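PDB 3CEB: D-aminoacid aminotransferase-like PLP-dependent enzyme from Haemophilus somnus, which carries covalently bound pyridoxal phosphate as a member of the class IV aminotransferase family and is probably a 4-amino-4-deoxychorismate lyase. Local coordinates for residues G129-T132 with N138-F141; R172-F175 with Q181-E184; I123-Q128 with K152-G157. One frame throughout, in Å; residues are numbered along the deposited sequence. Where two conformers were deposited one is given.

Interaction 1 (G129-T132 with N138-F141); sequences GKVT and NLIF
Val131 meets Phe141 through one methyl group: its CG1 lies 3.5 Å from CZ of the ring, at an oblique angle to the ring plane. The two side chains come from opposite directions, the valine from the short strand 130-131 and the phenylalanine from strand 138-143. With CG1 anti to the backbone N (chi1 177°), the valine sends this branch across the gap. The same methyl also reaches Leu139, whose CD1 stands 4.3 Å from Val131 CG1, and Leu139 CD1 passes 4.1 Å from the carbonyl oxygen of Thr132. Leu139 and Phe141, two apart on an extended strand, both direct their CB toward segment 129-132. A beta-branched residue and two larger apolar ones suit this buried seam, where no direct hydrogen bond joins the segments.

The seam lies between two sheets of the class IV aminotransferase fold. Strand 130-131 is an edge strand, within this chain, of a mixed three-stranded sheet, whereas strand 138-143 is an inner strand of a mixed four-stranded one. Met124, a selenomethionine of strand 122-127 with two conformers, packs in this region.

Where the backbones come nearest, water 1 supplies the polar link. Water 1 donates to Thr132 O at 2.7 Å and accepts from the backbone N of Leu139 at 3.0 Å, with a weak third bond from Asn138 ND2. Two buried main-chain groups are thus satisfied through one solvent molecule. Around this water, polar side chains hold the backbone: Thr132 OG1 bonds to the carbonyl oxygen of Ile125, while the Asn138 amide bonds through ND2 to Leu155 O and, weakly, through OD1 to Gly157 N, a use of both its ends well suited to asparagine.

Interaction 2 (R172-F175 with Q181-E184); sequences REIF and QYEE
Tyr182 pushes its ring toward segment 172-175, phenol end first, and meets Arg172 and Ile174 there. Its hydroxyl lies in the plane of the Arg172 guanidinium, at the edge, with NH1 3.3 Å from Tyr182 OH. The angle is too poor for a hydrogen bond; Arg172 NH2 makes a weak one to Gln143 OE1. Guanidinium and ring planes are 36° apart, neither stacked nor perpendicular, and the arginine gets there by bending at chi2 (-140°) and chi3 (-144°). Ile174 crosses the tyrosine at a slant: CG1 is 4.1 Å from Tyr182 OH, and CG2 lies 4.3 Å from CE2 of the ring. Tyrosine suits this partly buried place because its ring can pack against isoleucine while its polar end stays among polar groups.

Water 2 sits in the ring plane at the phenol edge, 2.9 Å from Tyr182 OH, and donates a weak bond to Glu173 O, giving a tenuous bridge between the segments. On one ring face lies Gln181 CB, 3.8 Å above the plane and offset toward the rim.

Arg172 ends strand 170-172; the rest of both segments lies in the connection to strand 185-188, the other edge of the mixed four-stranded sheet within this chain. Arg172, Ile174 and Tyr182 all touch Ile148 of strand 146-150; Ile174 also packs on Phe141, and Tyr182 on Gln143, of the adjoining strand 138-143.

Interaction 3 (I123-Q128 with K152-G157); sequences IMIIRQ and KPLLEG
Leu154 divides its two methyl groups between Ile125 and Arg127. Leu154 CD1 meets Ile125 CD1 at 3.7 Å, methyl against methyl, the two side chains crossing at about a right angle. Leu154 CD2 lies equally near, 3.7 Å, to Arg127 CD, and the leucine crosses that aliphatic chain obliquely. Ile125 and Arg127 are two apart on strand 122-127, and both direct their CB toward the loop 152-157, so a forked leucine can serve both.

Although the distances match, the two halves differ in burial. On the inner side Ile125 is buried and also touches Leu110 of helix 108-114, while Leu154 rests in addition on Thr132. Isoleucine, branched and rigid, fits such an inner position on a strand. The Arg127 half is nearer solvent. Here the arginine, partly exposed, offers its methylenes to the leucine: CG stands anti to the backbone N (chi1 179°) and the chain runs extended as far as NE. That shape carries the guanidinium past the leucine, and NE makes a weak hydrogen bond to Ile98 O. Gln128 NE2 lies over one guanidinium face, 3.2 Å above its plane and offset toward the rim.

The backbone of the loop is fixed by other groups. Asp133 accepts from Leu154 N through OD1 and from Leu155 N through OD2, just ahead of Gly157 at the N-cap of helix 158-165. With no hydrogen bond between the two segments, their meeting is a matter of shape and apolar burial, and directional bonds to the loop include those from Asp133.

Overall arrangement
All three contacts lie on the same side of the chain's centre. Interactions 1 and 3 are 6 Å apart between centres, interactions 1 and 2 are 8 Å apart, and 2 and 3 are 13 Å apart without touching, so interaction 1 is the middle member. Along the chain it is nested inside the loop closed by interaction 3, and interaction 2 follows both. Strands 122-127 and 130-131 share the three-stranded sheet of interactions 1 and 3. Val131 N probably bonds to Ile174 O, and Phe141 packs against Tyr182, tying interaction 1 to 2. Interaction 1 joins the two sheets, interaction 3 sets loop 152-157 against one, and interaction 2 closes a connection of the other.

Interaction 1 (G129-T132 with N138-F141)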
ATOM      1  N   GLY A 129      -9.064  17.860   6.189  1.00 29.65           N
ATOM      2  CA  GLY A 129     -10.483  17.746   5.818  1.00 28.76           C
ATOM      3  C   GLY A 129     -10.799  16.588   4.882  1.00 28.56           C
ATOM      4  O   GLY A 129     -11.964  16.305   4.562  1.00 27.83           O
ATOM      5  N   LYS A 130      -9.750  15.907   4.437  1.00 28.49           N
ATOM      6  CA  LYS A 130      -9.915  14.894   3.414  1.00 28.29           C
ATOM      7  C   LYS A 130      -9.647  13.497   3.947  1.00 28.22           C
ATOM      8  O   LYS A 130      -8.825  13.296   4.851  1.00 27.94           O
ATOM      9  CB  LYS A 130      -9.067  15.261   2.179  1.00 28.29           C
ATOM     10  CG  LYS A 130      -9.183  16.751   1.831  1.00 29.79           C
ATOM     11  CD  LYS A 130      -8.860  17.165   0.426  1.00 30.58           C
ATOM     12  CE  LYS A 130      -8.173  18.563   0.459  1.00 30.81           C
ATOM     13  N   VAL A 131     -10.422  12.547   3.425  1.00 28.03           N
ATOM     14  CA  VAL A 131     -10.215  11.133   3.698  1.00 27.99           C
ATOM     15  C   VAL A 131      -9.009  10.715   2.850  1.00 28.60           C
ATOM     16  O   VAL A 131      -8.969  10.956   1.633  1.00 28.55           O
ATOM     17  CB  VAL A 131     -11.429  10.267   3.282  1.00 28.42           C
ATOM     18  CG1 VAL A 131     -11.141   8.770   3.516  1.00 26.13           C
ATOM     19  CG2 VAL A 131     -12.665  10.723   3.999  1.00 26.86           C
ATOM     20  N   THR A 132      -8.021  10.113   3.500  1.00 29.40           N
ATOM     21  CA  THR A 132      -6.815   9.671   2.814  1.00 29.48           C
ATOM     22  C   THR A 132      -6.690   8.166   2.892  1.00 30.02           C
ATOM     23  O   THR A 132      -7.404   7.457   2.205  1.00 29.96           O
ATOM     24  CB  THR A 132      -5.568  10.413   3.319  1.00 29.40           C
ATOM     25  OG1 THR A 132      -5.341  10.132   4.715  1.00 29.24           O
ATOM     26  CG2 THR A 132      -5.760  11.949   3.095  1.00 29.70           C
ATOM     27  N   ASN A 138      -4.653   1.883   1.072  1.00 31.27           N
ATOM     28  CA  ASN A 138      -5.566   2.897   0.637  1.00 31.24           C
ATOM     29  C   ASN A 138      -7.016   2.477   0.982  1.00 30.87           C
ATOM     30  O   ASN A 138      -7.280   1.357   1.414  1.00 30.00           O
ATOM     31  CB  ASN A 138      -5.421   3.165  -0.872  1.00 30.83           C
ATOM     32  CG  ASN A 138      -4.048   3.684  -1.248  1.00 32.22           C
ATOM     33  OD1 ASN A 138      -3.317   3.035  -2.008  1.00 32.91           O
ATOM     34  ND2 ASN A 138      -3.675   4.848  -0.713  1.00 31.51           N
ATOM     35  N   LEU A 139      -7.966   3.377   0.726  1.00 31.27           N
ATOM     36  CA  LEU A 139      -9.366   3.092   1.009  1.00 30.94           C
ATOM     37  C   LEU A 139     -10.272   3.269  -0.210  1.00 30.28           C
ATOM     38  O   LEU A 139      -9.999   4.072  -1.104  1.00 29.89           O
ATOM     39  CB  LEU A 139      -9.850   3.940   2.194  1.00 31.20           C
ATOM     40  CG  LEU A 139      -9.215   3.699   3.563  1.00 30.76           C
ATOM     41  CD1 LEU A 139      -9.559   4.855   4.455  1.00 29.90           C
ATOM     42  CD2 LEU A 139      -9.573   2.352   4.220  1.00 30.50           C
ATOM     43  N   ILE A 140     -11.333   2.454  -0.229  1.00 29.82           N
ATOM     44  CA  ILE A 140     -12.350   2.482  -1.272  1.00 29.26           C
ATOM     45  C   ILE A 140     -13.720   2.508  -0.610  1.00 29.68           C
ATOM     46  O   ILE A 140     -13.929   1.951   0.460  1.00 29.96           O
ATOM     47  CB  ILE A 140     -12.224   1.305  -2.292  1.00 28.72           C
ATOM     48  CG1 ILE A 140     -12.434  -0.064  -1.638  1.00 28.84           C
ATOM     49  CG2 ILE A 140     -10.870   1.322  -2.962  1.00 27.39           C
ATOM     50  CD1 ILE A 140     -12.508  -1.236  -2.654  1.00 24.33           C
ATOM     51  N   PHE A 141     -14.644   3.180  -1.265  1.00 29.58           N
ATOM     52  CA  PHE A 141     -15.951   3.451  -0.711  1.00 29.73           C
ATOM     53  C   PHE A 141     -17.004   3.116  -1.730  1.00 30.65           C
ATOM     54  O   PHE A 141     -16.895   3.481  -2.879  1.00 30.68           O
ATOM     55  CB  PHE A 141     -16.016   4.930  -0.352  1.00 29.41           C
ATOM     56  CG  PHE A 141     -14.981   5.341   0.671  1.00 28.38           C
ATOM     57  CD1 PHE A 141     -13.724   5.750   0.284  1.00 28.92           C
ATOM     58  CD2 PHE A 141     -15.261   5.282   2.034  1.00 28.46           C
ATOM     59  CE1 PHE A 141     -12.754   6.086   1.244  1.00 29.06           C
ATOM     60  CE2 PHE A 141     -14.314   5.632   2.996  1.00 25.86           C
ATOM     61  CZ  PHE A 141     -13.050   6.019   2.601  1.00 26.78           C
TER
HETATM   62  O   HOH W   1      -6.732   5.965   0.017  1.00 18.15           O

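Interaction 2 (R172-F175 with Q181-E184)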
ATOM      1  N   ARG A 172     -11.721  10.188  -6.803  1.00 30.16           N
ATOM      2  CA  ARG A 172     -12.489  11.387  -6.523  1.00 31.18           C
ATOM      3  C   ARG A 172     -12.103  12.041  -5.217  1.00 30.18           C
ATOM      4  O   ARG A 172     -11.743  11.381  -4.262  1.00 29.61           O
ATOM      5  CB  ARG A 172     -13.981  11.081  -6.409  1.00 31.99           C
ATOM      6  CG  ARG A 172     -14.665  10.601  -7.664  1.00 36.71           C
ATOM      7  CD  ARG A 172     -16.017  11.292  -7.687  1.00 41.41           C
ATOM      8  NE  ARG A 172     -17.144  10.522  -8.222  1.00 45.61           N
ATOM      9  CZ  ARG A 172     -18.090   9.940  -7.469  1.00 46.80           C
ATOM     10  NH1 ARG A 172     -18.059   9.990  -6.134  1.00 46.97           N
ATOM     11  NH2 ARG A 172     -19.080   9.295  -8.052  1.00 46.93           N
ATOM     12  N   GLU A 173     -12.275  13.346  -5.162  1.00 29.76           N
ATOM     13  CA  GLU A 173     -11.994  14.070  -3.950  1.00 29.97           C
ATOM     14  C   GLU A 173     -13.047  13.707  -2.899  1.00 29.13           C
ATOM     15  O   GLU A 173     -14.226  13.825  -3.155  1.00 29.27           O
ATOM     16  CB  GLU A 173     -11.941  15.583  -4.222  1.00 30.13           C
ATOM     17  CG  GLU A 173     -11.608  16.326  -2.978  1.00 33.01           C
ATOM     18  CD  GLU A 173     -11.138  17.739  -3.203  1.00 36.09           C
ATOM     19  OE1 GLU A 173     -11.542  18.337  -4.211  1.00 37.30           O
ATOM     20  OE2 GLU A 173     -10.378  18.255  -2.339  1.00 38.13           O
ATOM     21  N   ILE A 174     -12.618  13.251  -1.728  1.00 28.31           N
ATOM     22  CA  ILE A 174     -13.555  12.841  -0.679  1.00 27.75           C
ATOM     23  C   ILE A 174     -13.304  13.559   0.615  1.00 27.61           C
ATOM     24  O   ILE A 174     -12.362  13.276   1.330  1.00 27.87           O
ATOM     25  CB  ILE A 174     -13.457  11.335  -0.355  1.00 27.52           C
ATOM     26  CG1 ILE A 174     -13.753  10.482  -1.591  1.00 28.36           C
ATOM     27  CG2 ILE A 174     -14.419  10.973   0.760  1.00 26.06           C
ATOM     28  CD1 ILE A 174     -13.519   8.952  -1.352  1.00 28.43           C
ATOM     29  N   PHE A 175     -14.172  14.490   0.930  1.00 27.67           N
ATOM     30  CA  PHE A 175     -14.063  15.209   2.203  1.00 27.48           C
ATOM     31  C   PHE A 175     -14.657  14.344   3.248  1.00 27.68           C
ATOM     32  O   PHE A 175     -15.469  13.489   2.942  1.00 27.42           O
ATOM     33  CB  PHE A 175     -14.797  16.543   2.183  1.00 26.41           C
ATOM     34  CG  PHE A 175     -14.178  17.540   1.275  1.00 27.23           C
ATOM     35  CD1 PHE A 175     -14.527  17.590  -0.058  1.00 28.28           C
ATOM     36  CD2 PHE A 175     -13.240  18.434   1.739  1.00 27.86           C
ATOM     37  CE1 PHE A 175     -13.931  18.510  -0.912  1.00 29.30           C
ATOM     38  CE2 PHE A 175     -12.661  19.363   0.879  1.00 28.76           C
ATOM     39  CZ  PHE A 175     -12.994  19.384  -0.443  1.00 27.69           C
ATOM     40  N   GLN A 181     -22.260   9.972   2.147  1.00 30.00           N
ATOM     41  CA  GLN A 181     -22.668   9.620   0.793  1.00 30.58           C
ATOM     42  C   GLN A 181     -22.425   8.170   0.453  1.00 29.76           C
ATOM     43  O   GLN A 181     -22.922   7.699  -0.501  1.00 29.81           O
ATOM     44  CB  GLN A 181     -21.822  10.373  -0.218  1.00 31.81           C
ATOM     45  CG  GLN A 181     -22.106  11.788  -0.569  1.00 34.01           C
ATOM     46  CD  GLN A 181     -21.165  12.260  -1.668  1.00 37.83           C
ATOM     47  OE1 GLN A 181     -21.193  11.790  -2.795  1.00 38.03           O
ATOM     48  NE2 GLN A 181     -20.326  13.179  -1.335  1.00 37.42           N
ATOM     49  N   TYR A 182     -21.599   7.495   1.214  1.00 29.67           N
ATOM     50  CA  TYR A 182     -21.118   6.124   0.894  1.00 29.59           C
ATOM     51  C   TYR A 182     -21.768   4.982   1.729  1.00 29.67           C
ATOM     52  O   TYR A 182     -22.275   5.199   2.818  1.00 30.62           O
ATOM     53  CB  TYR A 182     -19.586   6.083   0.924  1.00 28.80           C
ATOM     54  CG  TYR A 182     -19.010   7.048  -0.073  1.00 29.22           C
ATOM     55  CD1 TYR A 182     -18.964   6.728  -1.414  1.00 31.69           C
ATOM     56  CD2 TYR A 182     -18.552   8.298   0.305  1.00 31.25           C
ATOM     57  CE1 TYR A 182     -18.481   7.613  -2.349  1.00 30.80           C
ATOM     58  CE2 TYR A 182     -18.054   9.203  -0.635  1.00 30.92           C
ATOM     59  CZ  TYR A 182     -18.031   8.842  -1.955  1.00 31.03           C
ATOM     60  OH  TYR A 182     -17.547   9.681  -2.907  1.00 29.86           O
ATOM     61  N   GLU A 183     -21.749   3.770   1.183  1.00 29.17           N
ATOM     62  CA  GLU A 183     -22.483   2.649   1.730  1.00 29.00           C
ATOM     63  C   GLU A 183     -21.651   1.589   2.403  1.00 28.76           C
ATOM     64  O   GLU A 183     -22.181   0.724   3.080  1.00 28.63           O
ATOM     65  CB  GLU A 183     -23.218   1.973   0.590  1.00 29.70           C
ATOM     66  CG  GLU A 183     -24.132   2.914  -0.186  1.00 30.70           C
ATOM     67  CD  GLU A 183     -24.850   2.219  -1.297  1.00 31.37           C
ATOM     68  OE1 GLU A 183     -25.890   1.579  -1.052  1.00 33.22           O
ATOM     69  OE2 GLU A 183     -24.363   2.315  -2.430  1.00 34.31           O
ATOM     70  N   GLU A 184     -20.343   1.675   2.238  1.00 28.79           N
ATOM     71  CA  GLU A 184     -19.447   0.630   2.683  1.00 29.00           C
ATOM     72  C   GLU A 184     -18.030   1.092   2.471  1.00 29.57           C
ATOM     73  O   GLU A 184     -17.780   1.822   1.525  1.00 29.95           O
ATOM     74  CB  GLU A 184     -19.688  -0.628   1.855  1.00 29.00           C
ATOM     75  CG  GLU A 184     -18.886  -1.831   2.313  1.00 28.57           C
ATOM     76  CD  GLU A 184     -19.087  -3.086   1.463  1.00 26.88           C
ATOM     77  OE1 GLU A 184     -20.034  -3.168   0.674  1.00 27.37           O
ATOM     78  OE2 GLU A 184     -18.272  -4.018   1.595  1.00 27.71           O
TER
HETATM   79  O   HOH W   2     -17.095  12.378  -2.076  1.00 35.90           O

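Interaction 3 (I123-Q128 with K152-G157)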
ATOM      1  N   ILE A 123      -7.935   2.073  10.811  1.00 33.04           N
ATOM      2  CA  ILE A 123      -8.236   3.497  10.952  1.00 32.45           C
ATOM      3  C   ILE A 123      -8.458   4.118   9.602  1.00 32.82           C
ATOM      4  O   ILE A 123      -8.273   3.482   8.570  1.00 33.47           O
ATOM      5  CB  ILE A 123      -7.154   4.315  11.727  1.00 31.99           C
ATOM      6  CG1 ILE A 123      -5.804   4.311  10.985  1.00 31.37           C
ATOM      7  CG2 ILE A 123      -7.006   3.780  13.126  1.00 31.14           C
ATOM      8  CD1 ILE A 123      -4.681   5.103  11.658  1.00 26.75           C
HETATM    9  N   MSE A 124      -8.836   5.381   9.635  1.00 32.25           N
HETATM   10  CA  MSE A 124      -9.109   6.135   8.443  1.00 32.17           C
HETATM   11  C   MSE A 124      -8.584   7.541   8.701  1.00 32.09           C
HETATM   12  O   MSE A 124      -9.105   8.266   9.533  1.00 32.06           O
HETATM   13  CB  MSE A 124     -10.610   6.096   8.202  1.00 32.43           C
HETATM   14  CG  MSE A 124     -11.072   6.935   7.056  1.00 32.98           C
HETATM   15 SE   MSE A 124     -12.938   6.637   6.624  0.75 29.79          SE
HETATM   16  CE  MSE A 124     -12.641   5.031   5.619  0.50 31.75           C
ATOM     17  N   ILE A 125      -7.487   7.889   8.041  1.00 32.22           N
ATOM     18  CA  ILE A 125      -6.792   9.134   8.338  1.00 31.74           C
ATOM     19  C   ILE A 125      -7.401  10.330   7.608  1.00 32.19           C
ATOM     20  O   ILE A 125      -7.398  10.413   6.364  1.00 33.13           O
ATOM     21  CB  ILE A 125      -5.304   9.021   8.005  1.00 31.77           C
ATOM     22  CG1 ILE A 125      -4.653   7.890   8.831  1.00 31.77           C
ATOM     23  CG2 ILE A 125      -4.609  10.346   8.292  1.00 30.14           C
ATOM     24  CD1 ILE A 125      -3.342   7.426   8.319  1.00 28.70           C
ATOM     25  N   ILE A 126      -7.905  11.254   8.410  1.00 31.27           N
ATOM     26  CA  ILE A 126      -8.472  12.483   7.934  1.00 30.55           C
ATOM     27  C   ILE A 126      -7.421  13.563   8.072  1.00 30.48           C
ATOM     28  O   ILE A 126      -7.073  13.980   9.183  1.00 30.33           O
ATOM     29  CB  ILE A 126      -9.709  12.866   8.753  1.00 30.92           C
ATOM     30  CG1 ILE A 126     -10.649  11.661   8.809  1.00 30.58           C
ATOM     31  CG2 ILE A 126     -10.386  14.079   8.153  1.00 28.32           C
ATOM     32  CD1 ILE A 126     -10.933  11.114   7.439  1.00 31.45           C
ATOM     33  N   ARG A 127      -6.940  14.019   6.920  1.00 30.30           N
ATOM     34  CA  ARG A 127      -5.894  15.017   6.838  1.00 30.10           C
ATOM     35  C   ARG A 127      -6.394  16.229   6.077  1.00 30.25           C
ATOM     36  O   ARG A 127      -6.721  16.144   4.886  1.00 29.43           O
ATOM     37  CB  ARG A 127      -4.689  14.414   6.111  1.00 30.51           C
ATOM     38  CG  ARG A 127      -3.496  15.346   5.903  1.00 31.00           C
ATOM     39  CD  ARG A 127      -2.477  14.772   4.929  1.00 33.18           C
ATOM     40  NE  ARG A 127      -1.369  15.691   4.754  1.00 36.16           N
ATOM     41  CZ  ARG A 127      -1.372  16.731   3.923  1.00 38.10           C
ATOM     42  NH1 ARG A 127      -2.412  16.957   3.157  1.00 40.77           N
ATOM     43  NH2 ARG A 127      -0.333  17.538   3.840  1.00 38.88           N
ATOM     44  N   GLN A 128      -6.439  17.357   6.780  1.00 30.59           N
ATOM     45  CA  GLN A 128      -6.795  18.621   6.169  1.00 30.90           C
ATOM     46  C   GLN A 128      -8.129  18.485   5.472  1.00 30.06           C
ATOM     47  O   GLN A 128      -8.276  18.868   4.325  1.00 30.14           O
ATOM     48  CB  GLN A 128      -5.688  19.055   5.200  1.00 31.22           C
ATOM     49  CG  GLN A 128      -4.502  19.652   5.973  1.00 34.88           C
ATOM     50  CD  GLN A 128      -3.249  19.946   5.131  1.00 38.99           C
ATOM     51  OE1 GLN A 128      -3.330  20.492   4.029  1.00 41.45           O
ATOM     52  NE2 GLN A 128      -2.080  19.596   5.675  1.00 40.28           N
ATOM     53  N   LYS A 152      -6.612  12.161  -3.533  1.00 35.84           N
ATOM     54  CA  LYS A 152      -5.358  12.568  -2.794  1.00 35.73           C
ATOM     55  C   LYS A 152      -4.988  11.719  -1.606  1.00 34.20           C
ATOM     56  O   LYS A 152      -5.115  12.149  -0.478  1.00 33.87           O
ATOM     57  CB  LYS A 152      -5.468  13.972  -2.229  1.00 36.33           C
ATOM     58  CG  LYS A 152      -4.638  14.972  -2.978  1.00 40.34           C
ATOM     59  CD  LYS A 152      -4.632  14.668  -4.501  1.00 42.69           C
ATOM     60  CE  LYS A 152      -3.749  15.663  -5.270  1.00 43.61           C
ATOM     61  NZ  LYS A 152      -3.561  15.230  -6.679  1.00 43.88           N
ATOM     62  N   PRO A 153      -4.502  10.518  -1.848  1.00 33.15           N
ATOM     63  CA  PRO A 153      -4.192   9.635  -0.738  1.00 32.78           C
ATOM     64  C   PRO A 153      -2.868  10.042  -0.092  1.00 32.86           C
ATOM     65  O   PRO A 153      -2.188  10.911  -0.616  1.00 33.02           O
ATOM     66  CB  PRO A 153      -4.029   8.304  -1.427  1.00 33.09           C
ATOM     67  CG  PRO A 153      -3.379   8.720  -2.773  1.00 32.36           C
ATOM     68  CD  PRO A 153      -4.046   9.995  -3.150  1.00 33.06           C
ATOM     69  N   LEU A 154      -2.484   9.434   1.020  1.00 32.46           N
ATOM     70  CA  LEU A 154      -1.175   9.750   1.567  1.00 32.31           C
ATOM     71  C   LEU A 154      -0.191   9.115   0.601  1.00 31.77           C
ATOM     72  O   LEU A 154       0.714   9.765   0.118  1.00 30.93           O
ATOM     73  CB  LEU A 154      -0.974   9.163   2.956  1.00 31.86           C
ATOM     74  CG  LEU A 154      -1.941   9.619   4.030  1.00 34.02           C
ATOM     75  CD1 LEU A 154      -1.617   8.989   5.403  1.00 32.56           C
ATOM     76  CD2 LEU A 154      -1.952  11.178   4.066  1.00 35.32           C
ATOM     77  N   LEU A 155      -0.369   7.815   0.353  1.00 31.63           N
ATOM     78  CA  LEU A 155       0.525   7.069  -0.556  1.00 31.92           C
ATOM     79  C   LEU A 155      -0.220   6.558  -1.783  1.00 32.51           C
ATOM     80  O   LEU A 155      -1.309   6.023  -1.661  1.00 34.09           O
ATOM     81  CB  LEU A 155       1.162   5.851   0.160  1.00 31.99           C
ATOM     82  CG  LEU A 155       2.238   5.045  -0.620  1.00 31.34           C
ATOM     83  CD1 LEU A 155       3.429   5.902  -1.037  1.00 27.86           C
ATOM     84  CD2 LEU A 155       2.726   3.842   0.171  1.00 30.60           C
ATOM     85  N   GLU A 156       0.369   6.698  -2.955  1.00 32.47           N
ATOM     86  CA  GLU A 156      -0.211   6.099  -4.130  1.00 33.18           C
ATOM     87  C   GLU A 156       0.098   4.604  -4.183  1.00 33.55           C
ATOM     88  O   GLU A 156       1.156   4.159  -4.679  1.00 34.19           O
ATOM     89  CB  GLU A 156       0.312   6.774  -5.379  1.00 33.57           C
ATOM     90  CG  GLU A 156      -0.233   8.156  -5.556  1.00 34.42           C
ATOM     91  CD  GLU A 156       0.318   8.811  -6.770  1.00 35.78           C
ATOM     92  OE1 GLU A 156       0.902   8.122  -7.606  1.00 40.21           O
ATOM     93  OE2 GLU A 156       0.167  10.018  -6.903  1.00 40.08           O
ATOM     94  N   GLY A 157      -0.849   3.817  -3.713  1.00 33.13           N
ATOM     95  CA  GLY A 157      -0.644   2.369  -3.665  1.00 33.12           C
ATOM     96  C   GLY A 157      -0.494   1.674  -5.005  1.00 32.38           C
ATOM     97  O   GLY A 157      -0.998   2.135  -6.040  1.00 32.14           O
TER